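Local atomic coordinates of BauA (Acinetobacter baumannii, PDB entry 6HCP), a protein that probably carries ferric preacinetobactin across the outer membrane of Acinetobacter baumannii as a TonB-dependent siderophore receptor. Residues Ala671-Leu676 and Arg696-Ser701. Numbering follows the deposited sequence.
With C8E ((hydroxyethyloxy)tri(ethyloxy)octane), chain B; EDO (1,2-ethanediol), chain K; PO4 (phosphate ion), chain C.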
loop_
_atom_site.group_PDB
_atom_site.type_symbol
_atom_site.label_atom_id
_atom_site.label_comp_id
_atom_site.label_asym_id
_atom_site.label_seq_id
_atom_site.Cartn_x
_atom_site.Cartn_y
_atom_site.Cartn_z
ATOM N N ALA A 671 6.078 15.173 -0.454
ATOM C CA ALA A 671 5.190 14.045 -0.476
ATOM C C ALA A 671 5.231 13.410 0.914
ATOM O O ALA A 671 6.311 13.162 1.420
ATOM C CB ALA A 671 5.601 13.045 -1.538
ATOM N N ASN A 672 4.044 13.104 1.461
ATOM C CA ASN A 672 3.928 12.503 2.794
ATOM C C ASN A 672 2.800 11.469 2.786
ATOM O O ASN A 672 1.767 11.680 2.158
ATOM C CB ASN A 672 3.619 13.532 3.886
ATOM C CG ASN A 672 4.754 14.488 4.126
ATOM O OD1 ASN A 672 4.918 15.449 3.359
ATOM N ND2 ASN A 672 5.671 14.057 4.973
ATOM N N ILE A 673 3.056 10.341 3.456
ATOM C CA ILE A 673 2.040 9.375 3.782
ATOM C C ILE A 673 2.009 9.255 5.305
ATOM O O ILE A 673 3.001 8.899 5.909
ATOM C CB ILE A 673 2.299 7.990 3.138
ATOM C CG1 ILE A 673 2.564 8.096 1.632
ATOM C CG2 ILE A 673 1.130 7.058 3.438
ATOM C CD1 ILE A 673 2.915 6.772 0.982
ATOM N N TYR A 674 0.832 9.507 5.883
ATOM C CA TYR A 674 0.602 9.331 7.308
ATOM C C TYR A 674 -0.186 8.033 7.529
ATOM O O TYR A 674 -1.103 7.736 6.763
ATOM C CB TYR A 674 -0.122 10.576 7.840
ATOM C CG TYR A 674 0.758 11.800 7.898
ATOM C CD1 TYR A 674 1.704 11.947 8.896
ATOM C CD2 TYR A 674 0.728 12.758 6.895
ATOM C CE1 TYR A 674 2.611 12.991 8.888
ATOM C CE2 TYR A 674 1.591 13.843 6.903
ATOM C CZ TYR A 674 2.548 13.954 7.894
ATOM O OH TYR A 674 3.410 15.012 7.945
ATOM N N ASN A 675 0.031 7.396 8.676
ATOM C CA ASN A 675 -0.530 6.092 8.995
ATOM C C ASN A 675 -0.339 5.160 7.781
ATOM O O ASN A 675 -1.289 4.633 7.212
ATOM C CB ASN A 675 -1.992 6.179 9.434
ATOM C CG ASN A 675 -2.491 4.866 9.993
ATOM O OD1 ASN A 675 -1.702 3.939 10.175
ATOM N ND2 ASN A 675 -3.789 4.768 10.253
ATOM N N LEU A 676 0.918 4.963 7.401
ATOM C CA LEU A 676 1.213 4.251 6.155
ATOM C C LEU A 676 0.761 2.787 6.222
ATOM O O LEU A 676 0.429 2.217 5.178
ATOM C CB LEU A 676 2.689 4.409 5.800
ATOM C CG LEU A 676 3.705 3.499 6.471
ATOM C CD1 LEU A 676 3.965 2.271 5.617
ATOM C CD2 LEU A 676 5.012 4.261 6.680
ATOM N N ARG A 696 -4.723 5.787 6.528
ATOM C CA ARG A 696 -3.611 6.159 5.644
ATOM C C ARG A 696 -4.025 7.384 4.829
ATOM O O ARG A 696 -5.103 7.399 4.265
ATOM C CB ARG A 696 -3.289 5.010 4.677
ATOM C CG ARG A 696 -2.129 5.307 3.737
ATOM C CD ARG A 696 -1.993 4.210 2.685
ATOM N NE ARG A 696 -1.609 2.954 3.295
ATOM C CZ ARG A 696 -2.201 1.766 3.110
ATOM N NH1 ARG A 696 -3.287 1.651 2.360
ATOM N NH2 ARG A 696 -1.670 0.684 3.658
ATOM N N THR A 697 -3.166 8.401 4.809
ATOM C CA THR A 697 -3.497 9.673 4.210
ATOM C C THR A 697 -2.281 10.119 3.386
ATOM O O THR A 697 -1.156 10.144 3.892
ATOM C CB THR A 697 -3.876 10.726 5.277
ATOM O OG1 THR A 697 -5.038 10.311 6.000
ATOM C CG2 THR A 697 -4.146 12.082 4.679
ATOM N N TYR A 698 -2.531 10.457 2.111
ATOM C CA TYR A 698 -1.475 10.929 1.185
ATOM C C TYR A 698 -1.547 12.456 1.085
ATOM O O TYR A 698 -2.634 13.012 0.976
ATOM C CB TYR A 698 -1.646 10.302 -0.206
ATOM C CG TYR A 698 -1.688 8.787 -0.279
ATOM C CD1 TYR A 698 -2.844 8.078 0.014
ATOM C CD2 TYR A 698 -0.598 8.058 -0.720
ATOM C CE1 TYR A 698 -2.895 6.692 -0.065
ATOM C CE2 TYR A 698 -0.613 6.670 -0.752
ATOM C CZ TYR A 698 -1.783 5.990 -0.478
ATOM O OH TYR A 698 -1.862 4.626 -0.608
ATOM N N MET A 699 -0.393 13.126 1.129
ATOM C CA MET A 699 -0.323 14.585 0.972
ATOM C C MET A 699 0.795 14.952 -0.009
ATOM O O MET A 699 1.921 14.453 0.108
ATOM C CB MET A 699 -0.055 15.280 2.309
ATOM C CG MET A 699 -1.159 15.050 3.360
ATOM S SD MET A 699 -0.857 16.076 4.812
ATOM C CE MET A 699 -2.020 15.393 6.001
ATOM N N LEU A 700 0.463 15.826 -0.969
ATOM C CA LEU A 700 1.456 16.392 -1.894
ATOM C C LEU A 700 1.408 17.917 -1.832
ATOM O O LEU A 700 0.331 18.485 -1.769
ATOM C CB LEU A 700 1.146 15.929 -3.318
ATOM C CG LEU A 700 1.125 14.413 -3.533
ATOM C CD1 LEU A 700 0.547 14.071 -4.902
ATOM C CD2 LEU A 700 2.510 13.816 -3.363
ATOM N N SER A 701 2.578 18.552 -1.952
ATOM C CA SER A 701 2.607 19.975 -2.155
ATOM C C SER A 701 3.781 20.365 -3.052
ATOM O O SER A 701 4.825 19.716 -3.052
ATOM C CB SER A 701 2.621 20.750 -0.851
ATOM O OG SER A 701 3.839 20.610 -0.154
HETATM C C2 C8E B . 4.582 1.854 0.847
HETATM C C3 C8E B . 3.742 0.674 0.355
HETATM C C4 C8E B . 2.802 0.143 1.445
HETATM C C5 C8E B . 1.869 -0.969 0.941
HETATM C C6 C8E B . 0.759 -0.514 -0.010
HETATM C C7 C8E B . -0.036 0.648 0.570
HETATM C C8 C8E B . 0.495 1.990 0.063
HETATM O O9 C8E B . 0.852 1.841 -1.312
HETATM C C10 C8E B . 1.258 3.066 -1.912
HETATM C C11 C8E B . 2.447 2.789 -2.819
HETATM O O12 C8E B . 3.493 3.720 -2.527
HETATM C C13 C8E B . 4.713 3.417 -3.215
HETATM C C14 C8E B . 5.365 4.682 -3.777
HETATM O O15 C8E B . 4.994 5.829 -3.002
HETATM C C16 C8E B . 4.024 6.683 -3.621
HETATM C C17 C8E B . 4.179 8.123 -3.128
HETATM O O18 C8E B . 2.989 8.863 -3.417
HETATM C C19 C8E B . 3.017 10.177 -2.868
HETATM C C20 C8E B . 1.750 10.452 -2.059
HETATM C C1 EDO K . 8.043 16.384 3.146
HETATM O O1 EDO K . 8.574 17.593 3.803
HETATM C C2 EDO K . 8.851 15.179 3.666
HETATM O O2 EDO K . 8.615 14.980 5.077
HETATM P P PO4 C . -4.660 -1.496 0.891
HETATM O O1 PO4 C . -4.178 -2.751 0.183
HETATM O O2 PO4 C . -4.475 -1.577 2.405
HETATM O O3 PO4 C . -6.106 -1.241 0.555
HETATM O O4 PO4 C . -3.850 -0.343 0.348
#
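The carbonyl oxygen of Leu676 is gripped side-on by Arg696, whose NE lies 2.9 Å and NH2 3.0 Å from Leu676 O. That oxygen sits only 5° out of the guanidinium plane, yet both nitrogens approach from one face of the carbonyl, NE standing 41° out of its plane and therefore not on a lone pair. A bend at chi3 (-66°) after an extended start turns the guanidinium back to the loop just past the strand. Held at this edge, the group has C7 of the detergent over the centre of one face, 3.4 Å above its plane, while NH1 makes weak bonds to a phosphate that Arg696 residues of both neighbouring subunits also bind.

Next to this grip, strands 671-674 and 697-701 run nearly antiparallel. Asn672 with Met699 and Tyr674 with Thr697 are hydrogen-bonded pairs, each closed by two N-H...O=C bonds, the shortest being Met699 N to Asn672 O at 2.8 Å. Ala671 with Leu700 and Ile673 with Tyr698 are the non-hydrogen-bonded pairs. On their face Ile673 lies alongside Tyr698, Ile673 CD1 3.9 Å from Tyr698 CE2, and C20, in the ether part of the same detergent, meets the edge of the Tyr698 ring. On the other face Met699, extended beyond CG, crosses Tyr674 at about a right angle; its SD is 5.1 Å from the ring centroid, an oblique Met-aromatic contact. Tyr674 OH and Asn672 OD1 bond Lys75 O and Gln76 NE2 of the plug.

This ladder joins the last two long strands of the barrel, and the final one, 697-705, also pairs antiparallel with the first, 173-181, closing the TonB-dependent receptor beta-barrel.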